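PDB 1K38: beta-lactamase OXA-2 from Salmonella typhimurium, which hydrolyses beta-lactam antibiotics such as oxacillin to substituted beta-amino acids, as a class D serine beta-lactamase that confers antibiotic resistance. Local coordinates for residues 153-158 with 209-214; 185-190 with 200-205; 64-69 with 108-113. One frame throughout, in Å; residues are numbered along the deposited sequence.

Contacts 1 and 2 belong to one region: their centres lie about 8 Å apart, and strands 196-205 and 208-217 are neighbours in the same sheet, joined where Val210 N lies 2.9 Å from Val203 O and Phe212 N 2.9 Å from Gly201 O, both probable hydrogen bonds. Contact 2 reaches the active site, since the Lys189 side chain comes within about 4 Å of that of Ser51, the predicted acyl-ester nucleophile; Leu154 of contact 1 is about 7 Å from Lys189, side chain to side chain. Contact 3 is remote, about 25 Å from each of the others, centre to centre. Just beyond its residues 64-69 comes Phe71, whose copy in the second subunit reaches contact 1.

Contact 1: residues 153-158 with 209-214; sequences FLRKLY and SVFFAL
Leu154 and Phe211 meet along one side of the phenylalanine ring, with Leu154 CB 4.0 Å from Phe211 CD2 and the carbonyl Leu154 O 3.8 Å from Phe211 CE2. Further out, Leu154 CD1 reaches the backbone Phe212 O at 4.0 Å, while the same leucine also touches Trp202 on the adjoining strand. Arg155 covers a face of the Phe211 ring with its aliphatic part: Arg155 CG stands 3.7 Å from the ring centroid and practically on the ring normal, a CH-pi contact. Beyond CG the chain turns at the CG-CD bond (chi3 89°), which carries the guanidinium past the ring, and Arg155 NH2 forms a salt bridge with Glu28. This is a helix packed on a sheet, as in the penicillin-recognising serine beta-lactamase fold: helix 147-158 runs over strand 208-217 with the segment axes 9.5 Å apart and their directions at 146°. One turn after Leu154, Tyr158 receives the edge of Phe211 on its ring face. The centroids are 5.4 Å apart and the planes stand at 82°, a T-shaped pair whose nearest atoms are Tyr158 CD2 and Phe211 CZ at 3.6 Å. Ser209 CB also lies over a face of the tyrosine ring, and Ser209 OG is 3.0 Å from Tyr158 OH. Phe71 of the second subunit makes another edge-to-face pair with Tyr158.

Contact 2: residues 185-190 with 200-205; sequences ILRAKT and VGWVEW. With FMT (formic acid), chain C.
Arg187 and Trp202 sit at the middle of an antiparallel hairpin, strand 184-192 with 196-205. Its backbone ladder has six hydrogen bonds, two in each hydrogen-bonded pair: Ile185 with Glu204, Arg187 with Trp202 and Lys189 with Val200.

The extended Arg187 chain passes over one face of the indole, placed there with Trp202 CG between the backbone N and the carbonyl carbon (chi1 69°); Arg187 CD is 3.6 Å from Trp202 CZ2.

The salt bridge runs from Arg187 NE to Glu204 OE2, 2.7 Å. The same OE2 accepts Trp202 NE1 at 2.9 Å and 176°. Arg187 NH1 adds a weak bond to Glu204 OE1 and a salt bridge to Asp174 of the second subunit.

Lys189 and Thr190, which by analogy with relatives bind substrate, begin the Lys-Thr-Gly motif. Lys189 NZ bonds to Thr190 O and Ser99 OG. Thr190 OG1 donates to O2 of a formic acid, probably from the crystallisation liquor, at 2.7 Å; Ser99 and Arg228 also bond it. Two donors on OE2, one from above the carboxylate plane and one on its anti lone pair, probably hold the carboxylate's rotation and favour its charged form; the formic acid probably marks where a substrate carboxylate would bind.

Contact 3: residues 64-69 with 108-113; sequences AGAVRD and AKEIGD
Ala64 and Ile111 touch where the C-terminal end of helix 56-64 meets that of helix 101-111. The first helix closes in a Schellman motif: Ala66 N bonds back to Ala61 O and Gly65 N to Leu62 O, and Gly65, at a phi of 80°, is the C-prime residue that turns the chain away. Ala64, on the last turn of the helix, and Ala66, just past Gly65, both face the second helix, Ala64 opposite Ile111 with CA atoms 6.5 Å apart and Ala66 opposite Glu110 with CA atoms 6.4 Å apart.

The apolar part of the contact is small, in keeping with a total buried surface of 177 Å². Ala64 CB meets Ile111 CG1 at 4.1 Å. Tyr119 of helix 113-122 touches both of these residues, and Phe60 lies against Ile111, so the pair belongs to a junction of three helices. Ala66 CB, for its part, also packs on Phe107 of the second helix.

Helix 101-111 ends with Gly112 N bonded to Ala108 O at 2.9 Å, and Gly112, with positive phi (87°), then stands at the N-cap position of helix 113-122.

The remaining interactions are van der Waals contacts of a carboxylate. Glu110 has CG anti to its own N (chi1 172°) and continues fully extended, which takes the carboxylate across to the Schellman turn. There the flat group lies broadside to Ala66, whose CA and CB both sit over one of its faces. Glu110 OE1 is 3.6 Å from the carbonyl Gly65 O and 3.4 Å from Ala66 CA, while Ala66 CB stands almost directly above Glu110 CD at 3.8 Å.

Contact 1: residues 153-158 with 209-214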
# COMPACT_ATOMS: atom_id res chain seq x y z
N PHE A 153 -13.27 4.40 13.93
CA PHE A 153 -13.47 4.55 12.50
C PHE A 153 -12.36 3.85 11.71
O PHE A 153 -12.64 3.13 10.75
CB PHE A 153 -13.49 6.04 12.13
CG PHE A 153 -13.41 6.28 10.65
CD1 PHE A 153 -14.50 6.00 9.83
CD2 PHE A 153 -12.24 6.74 10.07
CE1 PHE A 153 -14.42 6.17 8.46
CE2 PHE A 153 -12.15 6.92 8.69
CZ PHE A 153 -13.25 6.63 7.88
N LEU A 154 -11.11 4.05 12.12
CA LEU A 154 -9.98 3.44 11.43
C LEU A 154 -10.04 1.91 11.45
O LEU A 154 -9.67 1.26 10.48
CB LEU A 154 -8.66 3.91 12.05
CG LEU A 154 -8.35 5.40 11.85
CD1 LEU A 154 -7.16 5.78 12.73
CD2 LEU A 154 -8.04 5.68 10.38
N ARG A 155 -10.49 1.35 12.57
CA ARG A 155 -10.58 -0.10 12.68
C ARG A 155 -11.61 -0.66 11.70
O ARG A 155 -11.41 -1.74 11.13
CB ARG A 155 -10.92 -0.50 14.12
CG ARG A 155 -9.84 -0.07 15.08
CD ARG A 155 -10.19 -0.38 16.52
NE ARG A 155 -9.76 -1.72 16.92
CZ ARG A 155 -9.71 -2.12 18.18
NH1 ARG A 155 -10.08 -1.30 19.15
NH2 ARG A 155 -9.28 -3.34 18.48
N LYS A 156 -12.69 0.08 11.48
CA LYS A 156 -13.71 -0.37 10.53
C LYS A 156 -13.14 -0.35 9.11
O LYS A 156 -13.35 -1.29 8.34
CB LYS A 156 -14.96 0.52 10.62
CG LYS A 156 -15.73 0.31 11.92
CD LYS A 156 -17.06 1.06 11.94
CE LYS A 156 -16.86 2.56 12.04
NZ LYS A 156 -18.15 3.24 12.33
N LEU A 157 -12.40 0.70 8.78
CA LEU A 157 -11.78 0.82 7.46
C LEU A 157 -10.80 -0.34 7.25
O LEU A 157 -10.78 -0.97 6.19
CB LEU A 157 -11.02 2.15 7.35
CG LEU A 157 -10.22 2.38 6.06
CD1 LEU A 157 -11.15 2.31 4.85
CD2 LEU A 157 -9.52 3.74 6.12
N TYR A 158 -9.99 -0.61 8.27
CA TYR A 158 -9.02 -1.69 8.22
C TYR A 158 -9.70 -3.02 7.90
O TYR A 158 -9.20 -3.80 7.07
CB TYR A 158 -8.31 -1.78 9.58
CG TYR A 158 -7.38 -2.97 9.73
CD1 TYR A 158 -6.20 -3.05 9.00
CD2 TYR A 158 -7.68 -3.99 10.63
CE1 TYR A 158 -5.33 -4.13 9.16
CE2 TYR A 158 -6.82 -5.08 10.80
CZ TYR A 158 -5.65 -5.14 10.06
OH TYR A 158 -4.79 -6.19 10.25
N SER A 209 -2.41 -5.34 13.65
CA SER A 209 -2.18 -3.91 13.46
C SER A 209 -2.26 -3.11 14.75
O SER A 209 -2.99 -3.46 15.68
CB SER A 209 -3.18 -3.36 12.45
OG SER A 209 -2.95 -3.95 11.18
N VAL A 210 -1.50 -2.03 14.79
CA VAL A 210 -1.47 -1.15 15.95
C VAL A 210 -2.03 0.20 15.52
O VAL A 210 -1.40 0.92 14.75
CB VAL A 210 -0.03 -0.97 16.48
CG1 VAL A 210 -0.04 -0.12 17.74
CG2 VAL A 210 0.59 -2.34 16.76
N PHE A 211 -3.23 0.53 16.00
CA PHE A 211 -3.87 1.79 15.64
C PHE A 211 -3.50 2.91 16.59
O PHE A 211 -3.25 2.68 17.77
CB PHE A 211 -5.39 1.63 15.66
CG PHE A 211 -5.90 0.59 14.72
CD1 PHE A 211 -5.88 -0.76 15.08
CD2 PHE A 211 -6.35 0.94 13.46
CE1 PHE A 211 -6.31 -1.74 14.19
CE2 PHE A 211 -6.78 -0.03 12.56
CZ PHE A 211 -6.76 -1.37 12.93
N PHE A 212 -3.45 4.13 16.06
CA PHE A 212 -3.14 5.28 16.90
C PHE A 212 -3.91 6.51 16.46
O PHE A 212 -4.27 6.66 15.28
CB PHE A 212 -1.64 5.60 16.88
CG PHE A 212 -1.11 6.00 15.53
CD1 PHE A 212 -0.57 5.05 14.68
CD2 PHE A 212 -1.17 7.33 15.11
CE1 PHE A 212 -0.09 5.42 13.42
CE2 PHE A 212 -0.69 7.71 13.86
CZ PHE A 212 -0.14 6.74 13.01
N ALA A 213 -4.17 7.38 17.42
CA ALA A 213 -4.86 8.63 17.15
C ALA A 213 -4.35 9.62 18.18
O ALA A 213 -4.61 9.48 19.38
CB ALA A 213 -6.37 8.45 17.27
N LEU A 214 -3.61 10.61 17.71
CA LEU A 214 -3.06 11.64 18.57
C LEU A 214 -3.46 13.03 18.12
O LEU A 214 -3.61 13.28 16.93
CB LEU A 214 -1.52 11.58 18.57
CG LEU A 214 -0.75 12.80 19.13
CD1 LEU A 214 0.57 12.34 19.72
CD2 LEU A 214 -0.50 13.86 18.04

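Contact 2: residues 185-190 with 200-205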
# COMPACT_ATOMS: atom_id res chain seq x y z
N ILE A 185 3.72 -2.00 7.47
CA ILE A 185 3.20 -0.91 6.65
C ILE A 185 2.54 0.14 7.53
O ILE A 185 1.65 -0.15 8.32
CB ILE A 185 2.14 -1.42 5.63
CG1 ILE A 185 2.76 -2.49 4.73
CG2 ILE A 185 1.63 -0.26 4.77
CD1 ILE A 185 1.77 -3.16 3.79
N LEU A 186 3.00 1.38 7.38
CA LEU A 186 2.45 2.49 8.15
C LEU A 186 1.48 3.27 7.27
O LEU A 186 1.87 3.78 6.22
CB LEU A 186 3.58 3.42 8.62
CG LEU A 186 3.17 4.75 9.29
CD1 LEU A 186 2.44 4.48 10.60
CD2 LEU A 186 4.42 5.59 9.55
N ARG A 187 0.22 3.34 7.70
CA ARG A 187 -0.82 4.06 6.98
C ARG A 187 -1.31 5.14 7.92
O ARG A 187 -1.74 4.85 9.04
CB ARG A 187 -1.98 3.12 6.61
CG ARG A 187 -1.56 1.84 5.88
CD ARG A 187 -2.79 1.04 5.47
NE ARG A 187 -2.47 -0.35 5.14
CZ ARG A 187 -2.18 -0.80 3.92
NH1 ARG A 187 -1.90 -2.09 3.76
NH2 ARG A 187 -2.19 0.01 2.87
N ALA A 188 -1.26 6.39 7.48
CA ALA A 188 -1.69 7.47 8.35
C ALA A 188 -2.09 8.74 7.62
O ALA A 188 -1.92 8.86 6.41
CB ALA A 188 -0.58 7.78 9.34
N LYS A 189 -2.64 9.69 8.37
CA LYS A 189 -3.06 10.97 7.82
C LYS A 189 -2.91 12.06 8.87
O LYS A 189 -3.36 11.91 10.01
CB LYS A 189 -4.52 10.91 7.37
CG LYS A 189 -5.01 12.18 6.69
CD LYS A 189 -4.46 12.28 5.27
CE LYS A 189 -4.50 13.71 4.76
NZ LYS A 189 -3.48 14.56 5.44
N THR A 190 -2.28 13.16 8.48
CA THR A 190 -2.11 14.29 9.38
C THR A 190 -3.27 15.27 9.22
O THR A 190 -4.02 15.22 8.24
CB THR A 190 -0.83 15.07 9.06
OG1 THR A 190 -0.84 15.44 7.68
CG2 THR A 190 0.40 14.24 9.36
N VAL A 200 -3.31 10.34 12.77
CA VAL A 200 -4.07 9.13 13.05
C VAL A 200 -3.75 8.10 11.98
O VAL A 200 -3.38 8.45 10.86
CB VAL A 200 -5.60 9.40 13.06
CG1 VAL A 200 -5.90 10.56 14.00
CG2 VAL A 200 -6.11 9.69 11.65
N GLY A 201 -3.88 6.82 12.33
CA GLY A 201 -3.58 5.77 11.38
C GLY A 201 -3.24 4.49 12.09
O GLY A 201 -3.72 4.25 13.20
N TRP A 202 -2.42 3.66 11.47
CA TRP A 202 -2.01 2.40 12.09
C TRP A 202 -0.79 1.83 11.39
O TRP A 202 -0.43 2.24 10.29
CB TRP A 202 -3.16 1.38 12.06
CG TRP A 202 -3.54 0.82 10.69
CD1 TRP A 202 -2.92 -0.20 10.01
CD2 TRP A 202 -4.65 1.23 9.87
NE1 TRP A 202 -3.58 -0.46 8.83
CE2 TRP A 202 -4.65 0.40 8.72
CE3 TRP A 202 -5.65 2.20 10.00
CZ2 TRP A 202 -5.61 0.52 7.71
CZ3 TRP A 202 -6.61 2.32 8.99
CH2 TRP A 202 -6.58 1.48 7.86
N VAL A 203 -0.13 0.91 12.08
CA VAL A 203 1.01 0.23 11.50
C VAL A 203 0.66 -1.25 11.53
O VAL A 203 0.28 -1.80 12.57
CB VAL A 203 2.31 0.49 12.31
CG1 VAL A 203 2.14 0.04 13.74
CG2 VAL A 203 3.47 -0.22 11.64
N GLU A 204 0.75 -1.90 10.37
CA GLU A 204 0.42 -3.32 10.26
C GLU A 204 1.65 -4.19 10.35
O GLU A 204 2.66 -3.91 9.70
CB GLU A 204 -0.26 -3.63 8.93
CG GLU A 204 -1.24 -2.61 8.46
CD GLU A 204 -1.89 -2.99 7.15
OE1 GLU A 204 -1.32 -3.82 6.40
OE2 GLU A 204 -2.97 -2.44 6.85
N TRP A 205 1.53 -5.26 11.13
CA TRP A 205 2.59 -6.23 11.30
C TRP A 205 2.00 -7.60 10.99
O TRP A 205 0.78 -7.75 10.90
CB TRP A 205 3.13 -6.21 12.73
CG TRP A 205 3.89 -4.97 13.04
CD1 TRP A 205 3.40 -3.80 13.55
CD2 TRP A 205 5.29 -4.75 12.82
NE1 TRP A 205 4.40 -2.87 13.66
CE2 TRP A 205 5.57 -3.43 13.22
CE3 TRP A 205 6.33 -5.55 12.32
CZ2 TRP A 205 6.86 -2.88 13.13
CZ3 TRP A 205 7.60 -5.00 12.23
CH2 TRP A 205 7.85 -3.68 12.63
C FMT C . -2.10 18.91 7.90
O1 FMT C . -0.82 19.13 8.68
O2 FMT C . -1.96 17.77 6.87

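Contact 3: residues 64-69 with 108-113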
# COMPACT_ATOMS: atom_id res chain seq x y z
N ALA A 64 -19.68 8.87 -4.62
CA ALA A 64 -20.54 9.82 -5.33
C ALA A 64 -20.10 10.05 -6.77
O ALA A 64 -20.81 10.69 -7.55
CB ALA A 64 -20.56 11.15 -4.58
N GLY A 65 -18.94 9.52 -7.13
CA GLY A 65 -18.45 9.68 -8.49
C GLY A 65 -17.80 11.03 -8.72
O GLY A 65 -17.64 11.45 -9.87
N ALA A 66 -17.44 11.73 -7.64
CA ALA A 66 -16.79 13.03 -7.74
C ALA A 66 -15.37 12.82 -8.26
O ALA A 66 -14.76 13.72 -8.83
CB ALA A 66 -16.76 13.73 -6.39
N VAL A 67 -14.84 11.62 -8.02
CA VAL A 67 -13.52 11.24 -8.50
C VAL A 67 -13.63 9.79 -8.94
O VAL A 67 -14.23 8.96 -8.25
CB VAL A 67 -12.43 11.40 -7.40
CG1 VAL A 67 -12.81 10.61 -6.15
CG2 VAL A 67 -11.08 10.95 -7.94
N ARG A 68 -13.07 9.49 -10.11
CA ARG A 68 -13.13 8.14 -10.68
C ARG A 68 -12.15 7.14 -10.09
O ARG A 68 -12.54 6.04 -9.70
CB ARG A 68 -12.89 8.21 -12.20
CG ARG A 68 -13.86 9.10 -12.96
CD ARG A 68 -13.59 9.01 -14.47
NE ARG A 68 -12.28 9.55 -14.84
CZ ARG A 68 -12.02 10.84 -14.99
NH1 ARG A 68 -12.98 11.74 -14.81
NH2 ARG A 68 -10.80 11.24 -15.32
N ASP A 69 -10.88 7.52 -10.04
CA ASP A 69 -9.85 6.64 -9.51
C ASP A 69 -8.58 7.42 -9.19
O ASP A 69 -8.58 8.65 -9.18
CB ASP A 69 -9.53 5.52 -10.50
CG ASP A 69 -9.15 6.05 -11.87
OD1 ASP A 69 -8.67 7.20 -11.96
OD2 ASP A 69 -9.30 5.30 -12.86
N ALA A 108 -16.58 18.28 -2.20
CA ALA A 108 -17.64 18.73 -1.31
C ALA A 108 -18.75 19.44 -2.07
O ALA A 108 -19.93 19.22 -1.81
CB ALA A 108 -17.07 19.64 -0.23
N LYS A 109 -18.36 20.30 -3.01
CA LYS A 109 -19.33 21.04 -3.81
C LYS A 109 -20.19 20.09 -4.64
O LYS A 109 -21.41 20.23 -4.70
CB LYS A 109 -18.61 22.03 -4.73
CG LYS A 109 -19.53 22.90 -5.56
CD LYS A 109 -18.74 23.85 -6.44
CE LYS A 109 -19.66 24.71 -7.30
NZ LYS A 109 -20.57 25.55 -6.46
N GLU A 110 -19.55 19.10 -5.26
CA GLU A 110 -20.28 18.13 -6.07
C GLU A 110 -21.15 17.20 -5.24
O GLU A 110 -22.25 16.83 -5.65
CB GLU A 110 -19.30 17.31 -6.92
CG GLU A 110 -19.96 16.16 -7.67
CD GLU A 110 -19.09 15.61 -8.78
OE1 GLU A 110 -19.44 14.55 -9.34
OE2 GLU A 110 -18.07 16.25 -9.11
N ILE A 111 -20.66 16.81 -4.06
CA ILE A 111 -21.41 15.92 -3.19
C ILE A 111 -22.65 16.62 -2.63
O ILE A 111 -23.74 16.05 -2.61
CB ILE A 111 -20.52 15.42 -2.03
CG1 ILE A 111 -19.40 14.54 -2.60
CG2 ILE A 111 -21.35 14.65 -1.02
CD1 ILE A 111 -18.39 14.08 -1.57
N GLY A 112 -22.47 17.86 -2.18
CA GLY A 112 -23.59 18.61 -1.63
C GLY A 112 -23.79 18.36 -0.15
O GLY A 112 -23.39 17.32 0.37
N ASP A 113 -24.43 19.31 0.53
CA ASP A 113 -24.67 19.20 1.96
C ASP A 113 -25.58 18.04 2.36
O ASP A 113 -25.29 17.31 3.31
CB ASP A 113 -25.25 20.51 2.50
CG ASP A 113 -25.69 20.41 3.95
OD1 ASP A 113 -26.80 19.89 4.20
OD2 ASP A 113 -24.92 20.83 4.84